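Local structure of type II restriction enzyme NgoMIV (Neisseria gonorrhoeae, 1FIU) at residues I[7-12]-I[274-279]; I[42-47]-I[221-226]. The protein cleaves double-stranded DNA at the sequence 5'-GCCGGC-3', after the first G, as a magnesium-dependent homotetrameric type II restriction endonuclease. All blocks are in the same frame, centred on the assembly; numbering follows the deposited sequence.

Contact 1. Residues I[7-12]-I[274-279]; sequences QERRIF and LKDISD
R9 of helix 4-18 and D276 at the end of strand 274-276 meet in a side-on salt bridge that ties the N-terminal helix to a strand that is outermost, within this chain, in the mixed sheet of this PDDEXK-clan nuclease. The two side chains approach from opposite directions, and the guanidinium presents its NE edge, so that each nitrogen takes its own oxygen: R9 NE lies 2.9 Å from D276 OD2, and R9 NH2 lies 2.9 Å from D276 OD1. The second bond is the straighter, with an N-H...O angle of 167°. Both oxygens are met on their syn side, yet the pairing is not flat, because the two planes are twisted 38° apart. R9 gets there with CG anti to the backbone N (chi1 -173°) and its chain extended as far as NE, and its NH2 has a second acid partner in E248.

The carboxylate is itself held in place by an Asx turn. S278 N donates to D276 OD2 from above the carboxylate plane, whereas S278 OG uses the anti lone pair of the same oxygen. With R9 NE, three donors thus grip OD2, while L246 N also reaches OD1; such a setting would probably stabilise the negative charge.

Next to this polar pair the contact turns apolar. I277 CG2 lies beside CG and NE of R9 and also near the rim of F12, whose ring also meets F76 of helix 62-81. I277 CG1 sits over one face of the F12 ring in a CH-pi contact, 4.3 Å from the centroid and displaced toward the CE2-CZ rim.

Contact 2. Residues I[42-47]-I[221-226]; sequences NIAKGI and AEPTPS
I43 and A44 on helix 38-50 pack against P223, in the turn that carries the chain from strand 215-220 into helix 225-232: a helix side laid against the N-cap region of another helix. Across the interface the side chains meet through apolar contacts, and no hydrogen bond crosses it. I43 contributes both of its branches. Its side chain crosses the proline ring obliquely, and CG2, anti to the backbone N, lies 4.0 Å from P223 CB, while CD1, at the end of the other branch, lies 4.3 Å from P225 CD and also touches the methyl of T224. A44 meets the same proline carbon methyl to methylene, with A44 CB 4.2 Å from P223 CB. L249 and L253 of helix 246-256 pack on I43 as well, so this isoleucine lies among three helical elements.

Polar interactions stay within the turn. E222 reaches over to T224, two residues on, and its OE1 accepts two bonds, one from T224 N at 3.0 Å and one from T224 OG1 at 2.8 Å. The two donors come from opposite faces of the carboxylate plane, both on the anti side of the oxygen, and together they probably limit the rotation of the carboxylate. Its other oxygen, OE2, accepts a hydrogen bond from the backbone N of I190. T224 is the N-cap residue of helix 225-232, its OG1 making a weak bond to R227 N.

One polar atom is buried without compensation. The carbonyl oxygen P223 O has no hydrogen-bond partner in the model, and its nearest neighbour across the contact is the methyl carbon I43 CG2, at 3.5 Å.

Overall arrangement
The two contacts exemplify how successive helices can be fixed by different chemistry, one to a sheet strand, the other to the turn leading into a helix. Both are buried, but the centre of contact 1 lies about 13 Å from the centre of the chain, that of contact 2 about 19 Å. Contact 1 joins helix 4-18 to a strand outermost in its chain through a salt bridge flanked by an apolar I277-F12 contact, and is reached by the second subunit; contact 2, apolar across its interface, touches no other protein chain but comes within about 5 Å of the DNA. Their centres are about 16 Å apart and they do not touch, though helix 246-256 packs on both.

Contact 1. Residues I[7-12]-I[274-279]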
loop_
_atom_site.group_PDB
_atom_site.type_symbol
_atom_site.label_atom_id
_atom_site.label_comp_id
_atom_site.label_asym_id
_atom_site.label_seq_id
_atom_site.Cartn_x
_atom_site.Cartn_y
_atom_site.Cartn_z
ATOM N N GLN I 7 -27.673 17.641 22.887
ATOM C CA GLN I 7 -27.406 18.998 23.334
ATOM C C GLN I 7 -26.046 19.472 22.801
ATOM O O GLN I 7 -25.902 20.606 22.340
ATOM C CB GLN I 7 -27.434 19.061 24.862
ATOM C CG GLN I 7 -28.805 18.742 25.433
ATOM C CD GLN I 7 -28.889 18.935 26.925
ATOM O OE1 GLN I 7 -28.378 19.920 27.466
ATOM N NE2 GLN I 7 -29.554 18.002 27.605
ATOM N N GLU I 8 -25.049 18.591 22.851
ATOM C CA GLU I 8 -23.717 18.948 22.359
ATOM C C GLU I 8 -23.734 19.207 20.851
ATOM O O GLU I 8 -23.036 20.082 20.364
ATOM C CB GLU I 8 -22.720 17.831 22.652
ATOM C CG GLU I 8 -22.321 17.712 24.110
ATOM C CD GLU I 8 -21.540 18.914 24.608
ATOM O OE1 GLU I 8 -20.778 19.511 23.814
ATOM O OE2 GLU I 8 -21.675 19.249 25.806
ATOM N N ARG I 9 -24.511 18.413 20.120
ATOM C CA ARG I 9 -24.613 18.572 18.668
ATOM C C ARG I 9 -25.235 19.930 18.350
ATOM O O ARG I 9 -24.806 20.615 17.418
ATOM C CB ARG I 9 -25.466 17.438 18.076
ATOM C CG ARG I 9 -25.504 17.384 16.546
ATOM C CD ARG I 9 -26.413 16.268 16.099
ATOM N NE ARG I 9 -26.396 16.024 14.662
ATOM C CZ ARG I 9 -27.238 16.578 13.788
ATOM N NH1 ARG I 9 -28.178 17.423 14.199
ATOM N NH2 ARG I 9 -27.147 16.267 12.505
ATOM N N ARG I 10 -26.225 20.334 19.140
ATOM C CA ARG I 10 -26.853 21.638 18.909
ATOM C C ARG I 10 -25.893 22.772 19.231
ATOM O O ARG I 10 -25.857 23.781 18.542
ATOM C CB ARG I 10 -28.145 21.748 19.735
ATOM C CG ARG I 10 -29.151 20.706 19.289
ATOM C CD ARG I 10 -30.506 20.777 19.988
ATOM N NE ARG I 10 -31.372 19.695 19.516
ATOM C CZ ARG I 10 -32.676 19.615 19.758
ATOM N NH1 ARG I 10 -33.282 20.558 20.470
ATOM N NH2 ARG I 10 -33.378 18.588 19.290
ATOM N N ILE I 11 -25.091 22.601 20.275
ATOM C CA ILE I 11 -24.114 23.607 20.643
ATOM C C ILE I 11 -23.097 23.764 19.511
ATOM O O ILE I 11 -22.658 24.867 19.203
ATOM C CB ILE I 11 -23.403 23.205 21.964
ATOM C CG1 ILE I 11 -24.388 23.352 23.135
ATOM C CG2 ILE I 11 -22.151 24.040 22.179
ATOM C CD1 ILE I 11 -23.882 22.773 24.451
ATOM N N PHE I 12 -22.716 22.643 18.906
ATOM C CA PHE I 12 -21.774 22.624 17.790
ATOM C C PHE I 12 -22.357 23.474 16.630
ATOM O O PHE I 12 -21.691 24.352 16.086
ATOM C CB PHE I 12 -21.565 21.147 17.405
ATOM C CG PHE I 12 -20.936 20.918 16.055
ATOM C CD1 PHE I 12 -19.570 21.101 15.848
ATOM C CD2 PHE I 12 -21.710 20.430 15.009
ATOM C CE1 PHE I 12 -18.976 20.802 14.615
ATOM C CE2 PHE I 12 -21.126 20.121 13.759
ATOM C CZ PHE I 12 -19.760 20.310 13.576
ATOM N N LEU I 274 -20.100 6.691 5.859
ATOM C CA LEU I 274 -20.567 8.012 6.274
ATOM C C LEU I 274 -21.515 7.952 7.476
ATOM O O LEU I 274 -22.463 7.148 7.502
ATOM C CB LEU I 274 -21.280 8.704 5.083
ATOM C CG LEU I 274 -21.745 10.133 5.336
ATOM C CD1 LEU I 274 -20.524 11.046 5.628
ATOM C CD2 LEU I 274 -22.528 10.633 4.109
ATOM N N LYS I 275 -21.253 8.791 8.483
ATOM C CA LYS I 275 -22.070 8.859 9.685
ATOM C C LYS I 275 -22.300 10.324 10.062
ATOM O O LYS I 275 -21.900 11.223 9.325
ATOM C CB LYS I 275 -21.375 8.126 10.847
ATOM C CG LYS I 275 -21.142 6.628 10.596
ATOM C CD LYS I 275 -20.417 5.978 11.785
ATOM C CE LYS I 275 -20.088 4.499 11.524
ATOM N NZ LYS I 275 -19.672 3.832 12.827
ATOM N N ASP I 276 -22.942 10.556 11.205
ATOM C CA ASP I 276 -23.215 11.914 11.661
ATOM C C ASP I 276 -22.109 12.357 12.626
ATOM O O ASP I 276 -21.461 11.508 13.243
ATOM C CB ASP I 276 -24.532 11.966 12.437
ATOM C CG ASP I 276 -24.878 13.371 12.889
ATOM O OD1 ASP I 276 -25.066 14.243 12.016
ATOM O OD2 ASP I 276 -24.963 13.609 14.102
ATOM N N ILE I 277 -21.924 13.668 12.774
ATOM C CA ILE I 277 -20.910 14.197 13.708
ATOM C C ILE I 277 -21.136 13.591 15.122
ATOM O O ILE I 277 -20.174 13.320 15.847
ATOM C CB ILE I 277 -20.977 15.773 13.768
ATOM C CG1 ILE I 277 -19.946 16.345 14.747
ATOM C CG2 ILE I 277 -22.367 16.233 14.181
ATOM C CD1 ILE I 277 -18.547 16.122 14.339
ATOM N N SER I 278 -22.398 13.340 15.499
ATOM C CA SER I 278 -22.694 12.786 16.828
ATOM C C SER I 278 -22.222 11.340 17.033
ATOM O O SER I 278 -22.169 10.849 18.160
ATOM C CB SER I 278 -24.221 12.882 17.145
ATOM O OG SER I 278 -24.981 11.975 16.376
ATOM N N ASP I 279 -21.896 10.653 15.951
ATOM C CA ASP I 279 -21.409 9.274 16.044
ATOM C C ASP I 279 -19.911 9.260 16.360
ATOM O O ASP I 279 -19.368 8.252 16.856
ATOM C CB ASP I 279 -21.623 8.573 14.705
ATOM C CG ASP I 279 -23.080 8.331 14.418
ATOM O OD1 ASP I 279 -23.705 7.681 15.266
ATOM O OD2 ASP I 279 -23.587 8.791 13.366
#

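Contact 2. Residues I[42-47]-I[221-226]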
loop_
_atom_site.group_PDB
_atom_site.type_symbol
_atom_site.label_atom_id
_atom_site.label_comp_id
_atom_site.label_asym_id
_atom_site.label_seq_id
_atom_site.Cartn_x
_atom_site.Cartn_y
_atom_site.Cartn_z
ATOM N N ASN I 42 -29.458 24.312 -3.325
ATOM C CA ASN I 42 -30.687 23.913 -2.644
ATOM C C ASN I 42 -30.501 23.012 -1.433
ATOM O O ASN I 42 -31.232 23.136 -0.440
ATOM C CB ASN I 42 -31.660 23.247 -3.621
ATOM C CG ASN I 42 -32.173 24.215 -4.655
ATOM O OD1 ASN I 42 -32.466 25.365 -4.333
ATOM N ND2 ASN I 42 -32.286 23.764 -5.898
ATOM N N ILE I 43 -29.544 22.091 -1.509
ATOM C CA ILE I 43 -29.299 21.206 -0.378
ATOM C C ILE I 43 -28.779 22.036 0.801
ATOM O O ILE I 43 -29.277 21.919 1.912
ATOM C CB ILE I 43 -28.273 20.082 -0.729
ATOM C CG1 ILE I 43 -28.891 19.101 -1.738
ATOM C CG2 ILE I 43 -27.890 19.309 0.539
ATOM C CD1 ILE I 43 -27.868 18.132 -2.307
ATOM N N ALA I 44 -27.795 22.889 0.549
ATOM C CA ALA I 44 -27.228 23.717 1.611
ATOM C C ALA I 44 -28.268 24.637 2.265
ATOM O O ALA I 44 -28.255 24.855 3.477
ATOM C CB ALA I 44 -26.106 24.531 1.072
ATOM N N LYS I 45 -29.152 25.185 1.445
ATOM C CA LYS I 45 -30.203 26.064 1.942
ATOM C C LYS I 45 -31.160 25.287 2.838
ATOM O O LYS I 45 -31.559 25.773 3.905
ATOM C CB LYS I 45 -30.980 26.637 0.766
ATOM C CG LYS I 45 -31.888 27.777 1.135
ATOM C CD LYS I 45 -31.148 29.078 0.952
ATOM C CE LYS I 45 -32.115 30.227 0.747
ATOM N NZ LYS I 45 -31.380 31.445 0.343
ATOM N N GLY I 46 -31.544 24.093 2.384
ATOM C CA GLY I 46 -32.438 23.264 3.173
ATOM C C GLY I 46 -31.809 22.915 4.521
ATOM O O GLY I 46 -32.465 22.961 5.571
ATOM N N ILE I 47 -30.528 22.560 4.503
ATOM C CA ILE I 47 -29.863 22.209 5.751
ATOM C C ILE I 47 -29.809 23.405 6.706
ATOM O O ILE I 47 -30.138 23.278 7.892
ATOM C CB ILE I 47 -28.423 21.694 5.485
ATOM C CG1 ILE I 47 -28.478 20.316 4.831
ATOM C CG2 ILE I 47 -27.645 21.627 6.794
ATOM C CD1 ILE I 47 -27.086 19.763 4.452
ATOM N N ALA I 221 -18.439 19.532 6.171
ATOM C CA ALA I 221 -19.726 20.216 6.098
ATOM C C ALA I 221 -20.142 20.303 4.626
ATOM O O ALA I 221 -21.065 21.038 4.287
ATOM C CB ALA I 221 -19.655 21.602 6.717
ATOM N N GLU I 222 -19.471 19.545 3.756
ATOM C CA GLU I 222 -19.830 19.549 2.323
ATOM C C GLU I 222 -21.293 19.108 2.168
ATOM O O GLU I 222 -21.696 18.045 2.661
ATOM C CB GLU I 222 -18.889 18.612 1.546
ATOM C CG GLU I 222 -19.361 18.313 0.104
ATOM C CD GLU I 222 -19.539 19.578 -0.720
ATOM O OE1 GLU I 222 -20.473 19.603 -1.554
ATOM O OE2 GLU I 222 -18.750 20.539 -0.553
ATOM N N PRO I 223 -22.113 19.888 1.435
ATOM C CA PRO I 223 -23.514 19.469 1.308
ATOM C C PRO I 223 -23.857 18.364 0.307
ATOM O O PRO I 223 -24.855 17.653 0.479
ATOM C CB PRO I 223 -24.236 20.787 0.958
ATOM C CG PRO I 223 -23.217 21.511 0.156
ATOM C CD PRO I 223 -21.917 21.264 0.946
ATOM N N THR I 224 -23.042 18.196 -0.727
ATOM C CA THR I 224 -23.389 17.202 -1.738
ATOM C C THR I 224 -22.838 15.791 -1.588
ATOM O O THR I 224 -21.648 15.604 -1.351
ATOM C CB THR I 224 -23.022 17.699 -3.167
ATOM O OG1 THR I 224 -21.599 17.812 -3.318
ATOM C CG2 THR I 224 -23.670 19.055 -3.432
ATOM N N PRO I 225 -23.708 14.778 -1.722
ATOM C CA PRO I 225 -23.250 13.391 -1.611
ATOM C C PRO I 225 -22.138 13.081 -2.611
ATOM O O PRO I 225 -21.212 12.322 -2.300
ATOM C CB PRO I 225 -24.524 12.574 -1.907
ATOM C CG PRO I 225 -25.594 13.438 -1.262
ATOM C CD PRO I 225 -25.189 14.844 -1.703
ATOM N N SER I 226 -22.218 13.653 -3.817
ATOM C CA SER I 226 -21.193 13.378 -4.822
ATOM C C SER I 226 -19.814 13.823 -4.353
ATOM O O SER I 226 -18.853 13.065 -4.473
ATOM C CB SER I 226 -21.533 14.046 -6.171
ATOM O OG SER I 226 -21.580 15.448 -6.053
#